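Local coordinates for STIL N-terminal domain-containing protein (Trichoplax adhaerens, PDB 5OI9) that probably binds CEP85 through this N-terminal domain and probably takes part in PLK4 activation and centriole assembly, at residues 158-163 / 276-281; 50-55 / 172-177; 78-81 / 85-88. One frame throughout, in Å; residues are numbered along the deposited sequence.

Contact 1: residues 158-163 / 276-281; sequences DSVDIK and CMRYLY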
loop_
_atom_site.group_PDB
_atom_site.type_symbol
_atom_site.label_atom_id
_atom_site.label_comp_id
_atom_site.label_asym_id
_atom_site.label_seq_id
_atom_site.Cartn_x
_atom_site.Cartn_y
_atom_site.Cartn_z
ATOM N N ASP A 158 13.609 -3.867 -0.320
ATOM C CA ASP A 158 12.795 -5.072 -0.401
ATOM C C ASP A 158 11.957 -5.088 -1.674
ATOM O O ASP A 158 11.890 -4.111 -2.422
ATOM C CB ASP A 158 11.885 -5.188 0.826
ATOM C CG ASP A 158 12.661 -5.383 2.113
ATOM O OD1 ASP A 158 13.788 -5.923 2.054
ATOM O OD2 ASP A 158 12.143 -5.001 3.183
ATOM N N SER A 159 11.303 -6.228 -1.902
ATOM C CA SER A 159 10.404 -6.379 -3.037
ATOM C C SER A 159 9.267 -5.368 -2.964
ATOM O O SER A 159 8.893 -4.897 -1.888
ATOM C CB SER A 159 9.834 -7.799 -3.079
ATOM O OG SER A 159 10.857 -8.760 -3.281
ATOM N N VAL A 160 8.712 -5.038 -4.134
ATOM C CA VAL A 160 7.586 -4.114 -4.196
ATOM C C VAL A 160 6.436 -4.660 -3.366
ATOM O O VAL A 160 6.058 -5.832 -3.489
ATOM C CB VAL A 160 7.165 -3.881 -5.655
ATOM C CG1 VAL A 160 5.825 -3.165 -5.713
ATOM C CG2 VAL A 160 8.232 -3.081 -6.393
ATOM N N ASP A 161 5.878 -3.809 -2.505
ATOM C CA ASP A 161 4.792 -4.185 -1.607
ATOM C C ASP A 161 3.724 -3.104 -1.665
ATOM O O ASP A 161 4.012 -1.930 -1.408
ATOM C CB ASP A 161 5.305 -4.366 -0.174
ATOM C CG ASP A 161 4.315 -5.097 0.723
ATOM O OD1 ASP A 161 3.094 -5.034 0.464
ATOM O OD2 ASP A 161 4.766 -5.737 1.695
ATOM N N ILE A 162 2.491 -3.501 -1.999
ATOM C CA ILE A 162 1.387 -2.547 -2.048
ATOM C C ILE A 162 1.164 -1.909 -0.684
ATOM O O ILE A 162 0.724 -0.757 -0.593
ATOM C CB ILE A 162 0.107 -3.236 -2.565
ATOM C CG1 ILE A 162 0.371 -3.911 -3.910
ATOM C CG2 ILE A 162 -1.030 -2.236 -2.703
ATOM C CD1 ILE A 162 -0.846 -4.594 -4.493
ATOM N N LYS A 163 1.477 -2.632 0.396
ATOM C CA LYS A 163 1.317 -2.084 1.739
ATOM C C LYS A 163 2.213 -0.877 1.984
ATOM O O LYS A 163 1.911 -0.063 2.864
ATOM C CB LYS A 163 1.600 -3.163 2.788
ATOM C CG LYS A 163 0.623 -4.329 2.762
ATOM C CD LYS A 163 0.926 -5.335 3.867
ATOM C CE LYS A 163 2.235 -6.064 3.620
ATOM N NZ LYS A 163 2.182 -6.897 2.385
ATOM N N CYS A 276 5.725 1.130 -10.243
ATOM C CA CYS A 276 6.134 2.393 -10.853
ATOM C C CYS A 276 6.585 3.396 -9.797
ATOM O O CYS A 276 7.633 4.036 -9.939
ATOM C CB CYS A 276 4.986 2.976 -11.679
ATOM S SG CYS A 276 4.499 1.985 -13.108
HETATM N N MSE A 277 5.798 3.552 -8.733
HETATM C CA MSE A 277 6.131 4.469 -7.648
HETATM C C MSE A 277 7.450 4.097 -6.996
HETATM O O MSE A 277 8.302 4.951 -6.743
HETATM C CB MSE A 277 5.022 4.478 -6.595
HETATM C CG MSE A 277 3.732 5.082 -7.094
HETATM SE SE MSE A 277 3.953 6.945 -7.600
HETATM C CE MSE A 277 3.927 7.699 -5.810
ATOM N N ARG A 278 7.602 2.801 -6.726
ATOM C CA ARG A 278 8.831 2.304 -6.121
ATOM C C ARG A 278 10.043 2.615 -6.993
ATOM O O ARG A 278 11.096 3.018 -6.484
ATOM C CB ARG A 278 8.707 0.804 -5.881
ATOM C CG ARG A 278 9.925 0.182 -5.255
ATOM C CD ARG A 278 10.129 0.660 -3.827
ATOM N NE ARG A 278 11.352 0.083 -3.282
ATOM C CZ ARG A 278 11.430 -1.140 -2.774
ATOM N NH1 ARG A 278 10.350 -1.910 -2.729
ATOM N NH2 ARG A 278 12.585 -1.593 -2.306
ATOM N N TYR A 279 9.913 2.437 -8.310
ATOM C CA TYR A 279 11.014 2.757 -9.217
ATOM C C TYR A 279 11.314 4.252 -9.215
ATOM O O TYR A 279 12.483 4.657 -9.188
ATOM C CB TYR A 279 10.682 2.272 -10.629
ATOM C CG TYR A 279 11.738 2.580 -11.669
ATOM C CD1 TYR A 279 12.934 1.870 -11.708
ATOM C CD2 TYR A 279 11.532 3.568 -12.624
ATOM C CE1 TYR A 279 13.898 2.142 -12.663
ATOM C CE2 TYR A 279 12.490 3.846 -13.585
ATOM C CZ TYR A 279 13.672 3.133 -13.599
ATOM O OH TYR A 279 14.629 3.411 -14.550
ATOM N N LEU A 280 10.273 5.085 -9.234
ATOM C CA LEU A 280 10.482 6.530 -9.269
ATOM C C LEU A 280 11.092 7.043 -7.970
ATOM O O LEU A 280 11.944 7.940 -7.989
ATOM C CB LEU A 280 9.162 7.246 -9.546
ATOM C CG LEU A 280 8.570 7.036 -10.936
ATOM C CD1 LEU A 280 7.309 7.857 -11.106
ATOM C CD2 LEU A 280 9.597 7.395 -11.993
ATOM N N TYR A 281 10.668 6.492 -6.831
ATOM C CA TYR A 281 11.094 7.028 -5.543
ATOM C C TYR A 281 12.458 6.514 -5.104
ATOM O O TYR A 281 13.185 7.232 -4.407
ATOM C CB TYR A 281 10.062 6.692 -4.466
ATOM C CG TYR A 281 9.054 7.788 -4.226
ATOM C CD1 TYR A 281 9.343 8.850 -3.380
ATOM C CD2 TYR A 281 7.811 7.762 -4.841
ATOM C CE1 TYR A 281 8.425 9.857 -3.156
ATOM C CE2 TYR A 281 6.888 8.763 -4.621
ATOM C CZ TYR A 281 7.197 9.806 -3.778
ATOM O OH TYR A 281 6.274 10.802 -3.561
HETATM O O HOH W 1 7.258 -0.963 -1.992
#
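The guanidinium of Arg278 meets the loop 158-163 with its edge. Asp158 O and Ser159 O lie along that edge, close to its plane, and Asp158 CA is in plane with it as well, whereas Val160 N stands oblique to the group. Asp158 O takes the main bond, from Arg278 NH2 at 2.6 Å. It is a bent bond, with an N-H...O angle of 132°, but it arrives in the carbonyl plane on a lone pair. Arg278 NH1 adds a weak bond to the same Asp158 O at 2.7 Å, making a fork from both terminal nitrogens to one oxygen. NH2 also bonds weakly to Ser156 O, so the end of the arginine gathers backbone carbonyls.

Nearer the backbone, the anti chi1 of Arg278 (-180°) sets CG beside Val160 CG2, 3.8 Å away, and the two side chains run alongside in opposite senses. The bend at chi2 then turns the rest of the chain toward the Asp158 carbonyl. A water accepts from Asp161 N at 3.2 Å and, weakly, from Arg278 NH1. Asp161 OD1 takes Lys163 NZ on its syn lone pair, a 2.8 Å salt bridge, and Lys163 N from above the carboxylate plane. The latter bond closes an Asx turn at Asp161, in a loop that Arg278 holds by polar bonds while Val160 and Ile162 pack on Tyr271 and Ser274 of helix 270-281.

Contact 2: residues 50-55 / 172-177; sequences LAQRSA and ATYYVD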
loop_
_atom_site.group_PDB
_atom_site.type_symbol
_atom_site.label_atom_id
_atom_site.label_comp_id
_atom_site.label_asym_id
_atom_site.label_seq_id
_atom_site.Cartn_x
_atom_site.Cartn_y
_atom_site.Cartn_z
ATOM N N LEU A 50 -10.385 -6.920 22.405
ATOM C CA LEU A 50 -9.082 -7.200 23.003
ATOM C C LEU A 50 -8.289 -5.918 23.222
ATOM O O LEU A 50 -7.627 -5.761 24.255
ATOM C CB LEU A 50 -8.294 -8.168 22.122
ATOM C CG LEU A 50 -8.842 -9.586 21.955
ATOM C CD1 LEU A 50 -8.026 -10.341 20.920
ATOM C CD2 LEU A 50 -8.837 -10.324 23.282
ATOM N N ALA A 51 -8.341 -4.992 22.261
ATOM C CA ALA A 51 -7.639 -3.722 22.414
ATOM C C ALA A 51 -8.176 -2.942 23.607
ATOM O O ALA A 51 -7.406 -2.422 24.424
ATOM C CB ALA A 51 -7.760 -2.896 21.133
ATOM N N GLN A 52 -9.502 -2.849 23.722
ATOM C CA GLN A 52 -10.090 -2.125 24.843
ATOM C C GLN A 52 -9.825 -2.844 26.159
ATOM O O GLN A 52 -9.569 -2.201 27.184
ATOM C CB GLN A 52 -11.592 -1.937 24.617
ATOM C CG GLN A 52 -12.273 -1.009 25.611
ATOM C CD GLN A 52 -12.566 -1.678 26.941
ATOM O OE1 GLN A 52 -12.873 -2.868 26.995
ATOM N NE2 GLN A 52 -12.455 -0.919 28.022
ATOM N N ARG A 53 -9.885 -4.178 26.151
ATOM C CA ARG A 53 -9.614 -4.945 27.363
ATOM C C ARG A 53 -8.201 -4.685 27.867
ATOM O O ARG A 53 -7.994 -4.394 29.051
ATOM C CB ARG A 53 -9.829 -6.436 27.095
ATOM C CG ARG A 53 -9.573 -7.335 28.294
ATOM C CD ARG A 53 -9.809 -8.800 27.951
ATOM N NE ARG A 53 -8.904 -9.276 26.907
ATOM C CZ ARG A 53 -7.702 -9.797 27.139
ATOM N NH1 ARG A 53 -7.255 -9.911 28.382
ATOM N NH2 ARG A 53 -6.947 -10.201 26.127
ATOM N N SER A 54 -7.212 -4.775 26.973
ATOM C CA SER A 54 -5.831 -4.518 27.365
ATOM C C SER A 54 -5.647 -3.081 27.830
ATOM O O SER A 54 -4.934 -2.820 28.806
ATOM C CB SER A 54 -4.894 -4.830 26.199
ATOM O OG SER A 54 -5.133 -6.133 25.698
ATOM N N ALA A 55 -6.293 -2.134 27.148
ATOM C CA ALA A 55 -6.152 -0.729 27.511
ATOM C C ALA A 55 -6.753 -0.445 28.881
ATOM O O ALA A 55 -6.181 0.317 29.671
ATOM C CB ALA A 55 -6.806 0.156 26.449
ATOM N N ALA A 172 -8.921 5.519 18.902
ATOM C CA ALA A 172 -10.085 4.926 19.551
ATOM C C ALA A 172 -10.294 5.580 20.906
ATOM O O ALA A 172 -9.400 5.555 21.755
ATOM C CB ALA A 172 -9.921 3.411 19.701
ATOM N N THR A 173 -11.464 6.166 21.112
ATOM C CA THR A 173 -11.857 6.682 22.417
ATOM C C THR A 173 -12.924 5.757 22.984
ATOM O O THR A 173 -13.943 5.507 22.330
ATOM C CB THR A 173 -12.370 8.115 22.309
ATOM O OG1 THR A 173 -11.360 8.936 21.711
ATOM C CG2 THR A 173 -12.697 8.663 23.682
ATOM N N TYR A 174 -12.682 5.227 24.180
ATOM C CA TYR A 174 -13.568 4.233 24.765
ATOM C C TYR A 174 -14.069 4.686 26.130
ATOM O O TYR A 174 -13.494 5.570 26.773
ATOM C CB TYR A 174 -12.880 2.865 24.893
ATOM C CG TYR A 174 -11.769 2.806 25.920
ATOM C CD1 TYR A 174 -10.508 3.309 25.633
ATOM C CD2 TYR A 174 -11.976 2.232 27.169
ATOM C CE1 TYR A 174 -9.488 3.253 26.560
ATOM C CE2 TYR A 174 -10.960 2.172 28.105
ATOM C CZ TYR A 174 -9.718 2.684 27.794
ATOM O OH TYR A 174 -8.702 2.626 28.721
ATOM N N TYR A 175 -15.159 4.058 26.560
ATOM C CA TYR A 175 -15.747 4.319 27.864
ATOM C C TYR A 175 -16.401 3.041 28.364
ATOM O O TYR A 175 -17.007 2.300 27.585
ATOM C CB TYR A 175 -16.773 5.455 27.803
ATOM C CG TYR A 175 -17.230 5.939 29.160
ATOM C CD1 TYR A 175 -16.458 6.828 29.897
ATOM C CD2 TYR A 175 -18.436 5.513 29.704
ATOM C CE1 TYR A 175 -16.868 7.276 31.138
ATOM C CE2 TYR A 175 -18.857 5.958 30.947
ATOM C CZ TYR A 175 -18.067 6.838 31.657
ATOM O OH TYR A 175 -18.478 7.285 32.893
ATOM N N VAL A 176 -16.265 2.784 29.662
ATOM C CA VAL A 176 -16.871 1.628 30.311
ATOM C C VAL A 176 -17.809 2.131 31.397
ATOM O O VAL A 176 -17.408 2.935 32.246
ATOM C CB VAL A 176 -15.813 0.680 30.906
ATOM C CG1 VAL A 176 -16.486 -0.470 31.642
ATOM C CG2 VAL A 176 -14.905 0.152 29.823
ATOM N N ASP A 177 -19.059 1.673 31.356
ATOM C CA ASP A 177 -19.985 1.870 32.461
ATOM C C ASP A 177 -20.553 0.518 32.873
ATOM O O ASP A 177 -20.059 -0.521 32.427
ATOM C CB ASP A 177 -21.102 2.849 32.085
ATOM C CG ASP A 177 -21.742 2.523 30.752
ATOM O OD1 ASP A 177 -22.267 1.400 30.596
ATOM O OD2 ASP A 177 -21.728 3.398 29.861
#
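Gln52 and Ala55 rest on Tyr174 and Val176 in a buried helix-on-sheet contact, where helix 45-61 lies against strand 167-176 of the larger mixed sheet. The axes of the two short segments approach to 10.1 Å and run at 67° to each other, so the helix passes steeply over the strand, and the contact is carried by van der Waals touch.

Tyr174 is the centre of it. Its CG lies between the backbone N and the carbonyl carbon (chi1 69°), which sends the ring out from the strand to the helix. The Gln52 side chain crosses it at about a right angle: Gln52 CG is 3.6 Å from Tyr174 CD2, and the amide, its plane 63° from that of the ring, brings NE2 to 3.3 Å from the same CD2. Further out, the ring reaches Ala55, with CB 4.1 Å from Tyr174 CZ.

This is alpha/beta packing in which one helix spans several strands. Ala51 touches Leu122 and Met124 of strand 118-126 as well as Phe92 of strand 85-97, and Gln52 touches Ile181 and Ile183 of strand 180-192.

Val176 meets the far end of the glutamine, its CG2 lying at the amide nitrogen, Gln52 NE2. On the helix itself, Leu50 O accepts both Ser54 N and Ser54 OG, each at 2.9 Å, and the two donors reach it from opposite faces of its plane.

Contact 3: residues 78-81 / 85-88; sequences NINK and VIIN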
loop_
_atom_site.group_PDB
_atom_site.type_symbol
_atom_site.label_atom_id
_atom_site.label_comp_id
_atom_site.label_asym_id
_atom_site.label_seq_id
_atom_site.Cartn_x
_atom_site.Cartn_y
_atom_site.Cartn_z
ATOM N N ASN A 78 -6.273 -6.902 0.799
ATOM C CA ASN A 78 -6.946 -7.764 -0.162
ATOM C C ASN A 78 -7.522 -6.930 -1.297
ATOM O O ASN A 78 -7.958 -5.792 -1.088
ATOM C CB ASN A 78 -8.057 -8.584 0.510
ATOM C CG ASN A 78 -7.580 -9.289 1.772
ATOM O OD1 ASN A 78 -6.844 -10.275 1.707
ATOM N ND2 ASN A 78 -8.000 -8.785 2.930
ATOM N N ILE A 79 -7.515 -7.500 -2.500
ATOM C CA ILE A 79 -7.989 -6.840 -3.711
ATOM C C ILE A 79 -8.974 -7.791 -4.379
ATOM O O ILE A 79 -8.598 -8.909 -4.749
ATOM C CB ILE A 79 -6.829 -6.497 -4.659
ATOM C CG1 ILE A 79 -5.724 -5.765 -3.898
ATOM C CG2 ILE A 79 -7.305 -5.631 -5.798
ATOM C CD1 ILE A 79 -4.496 -5.480 -4.734
ATOM N N ASN A 80 -10.230 -7.362 -4.528
ATOM C CA ASN A 80 -11.184 -8.428 -4.815
ATOM C C ASN A 80 -12.113 -8.190 -6.005
ATOM O O ASN A 80 -12.389 -9.143 -6.736
ATOM C CB ASN A 80 -11.997 -8.744 -3.530
ATOM C CG ASN A 80 -12.524 -7.504 -2.831
ATOM O OD1 ASN A 80 -12.106 -6.380 -3.112
ATOM N ND2 ASN A 80 -13.442 -7.711 -1.892
ATOM N N LYS A 81 -12.621 -6.976 -6.222
ATOM C CA LYS A 81 -13.534 -6.744 -7.345
ATOM C C LYS A 81 -13.128 -5.483 -8.101
ATOM O O LYS A 81 -13.224 -4.371 -7.572
ATOM C CB LYS A 81 -15.004 -6.682 -6.892
ATOM C CG LYS A 81 -15.458 -5.540 -5.985
ATOM C CD LYS A 81 -16.988 -5.562 -5.924
ATOM C CE LYS A 81 -17.598 -4.577 -4.937
ATOM N NZ LYS A 81 -19.081 -4.777 -4.835
ATOM N N VAL A 85 -9.524 -2.237 -3.234
ATOM C CA VAL A 85 -8.622 -2.532 -2.127
ATOM C C VAL A 85 -9.398 -2.509 -0.818
ATOM O O VAL A 85 -10.125 -1.551 -0.531
ATOM C CB VAL A 85 -7.457 -1.530 -2.090
ATOM C CG1 VAL A 85 -6.499 -1.881 -0.967
ATOM C CG2 VAL A 85 -6.736 -1.507 -3.425
ATOM N N ILE A 86 -9.234 -3.564 -0.022
ATOM C CA ILE A 86 -9.859 -3.688 1.289
ATOM C C ILE A 86 -8.793 -4.108 2.291
ATOM O O ILE A 86 -8.012 -5.028 2.022
ATOM C CB ILE A 86 -11.013 -4.709 1.280
ATOM C CG1 ILE A 86 -12.123 -4.260 0.327
ATOM C CG2 ILE A 86 -11.561 -4.911 2.688
ATOM C CD1 ILE A 86 -13.313 -5.193 0.294
ATOM N N ILE A 87 -8.758 -3.436 3.438
ATOM C CA ILE A 87 -7.883 -3.808 4.546
ATOM C C ILE A 87 -8.729 -4.540 5.580
ATOM O O ILE A 87 -9.704 -3.984 6.098
ATOM C CB ILE A 87 -7.194 -2.581 5.163
ATOM C CG1 ILE A 87 -6.489 -1.756 4.084
ATOM C CG2 ILE A 87 -6.208 -3.008 6.243
ATOM C CD1 ILE A 87 -5.459 -2.532 3.301
ATOM N N ASN A 88 -8.364 -5.785 5.877
ATOM C CA ASN A 88 -9.094 -6.616 6.833
ATOM C C ASN A 88 -8.305 -6.637 8.138
ATOM O O ASN A 88 -7.288 -7.325 8.248
ATOM C CB ASN A 88 -9.298 -8.024 6.283
ATOM C CG ASN A 88 -10.238 -8.858 7.137
ATOM O OD1 ASN A 88 -11.181 -8.338 7.733
ATOM N ND2 ASN A 88 -9.982 -10.159 7.203
#
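Asn78 O is held by two neighbours on the facing strand. Ile86 N donates to it at 2.8 Å in a nearly straight bond (166° at the hydrogen), and the CA-H of Val85 adds a longer contact to the same Asn78 O, 3.5 Å from CA. The return bond, Asn78 N to Ile86 O, is also 2.8 Å, so Asn78 and Ile86 form an antiparallel hydrogen-bonded pair with two closely matched bonds.

One residue on, Ile79 and Val85 make the non-hydrogen-bonded pair. Their side chains sit on the opposite face from those of Asn78 and Ile86 and meet loosely, Ile79 CG1 lying 4.4 Å from Val85 CG2. With this pair the regular strand pairing ends, and five residues turn the chain round: the closed end of a beta hairpin.

On the other face, the first torsion of Asn78 (chi1 -50°) puts CG beside the backbone N and so swings the amide over toward Asn88. Its ND2 comes to 3.7 Å from Asn88 CB, the two amide planes being 54° apart, and it also has a weak bond to Ser76 OG. Asn80, already in the turn, folds its amide back across Ile86 at about a right angle, with ND2 nearest to Ile86 CD1 at 3.3 Å; this residue is poorly ordered, and its place is less certain than the rest.

The hairpin has sheet partners on both flanks. Strand 85-97 also pairs in parallel with strand 39-44, through backbone bonds of Ile87 with Thr40 and Asp42, and strand 69-79 pairs antiparallel with strand 118-126. Leu39 and Leu77 pack on Val85, and Ile79 touches Ile162 and His269, in the loops after helix 139-155 and before helix 270-281.

How the contacts relate
Contacts 1 and 3 touch: Ile162 CD1 of the loop 158-163 packs on Ile79 CD1 at the hairpin end, 3.8 Å apart, while the contact centres lie about 19 Å apart. Contact 2 is more remote, its centre about 36 Å from that of contact 1 and about 27 Å from that of contact 3; its nearest atoms are about 19 and 13 Å away, respectively. Contacts 2 and 3 share the larger mixed sheet, and the hairpin 78-88 is nested in the chain between 50-55 and 172-177. Contact 1 alternates with contact 2 along the sequence and brings in helix 270-281, which packs on the other sheet through strand 256-264.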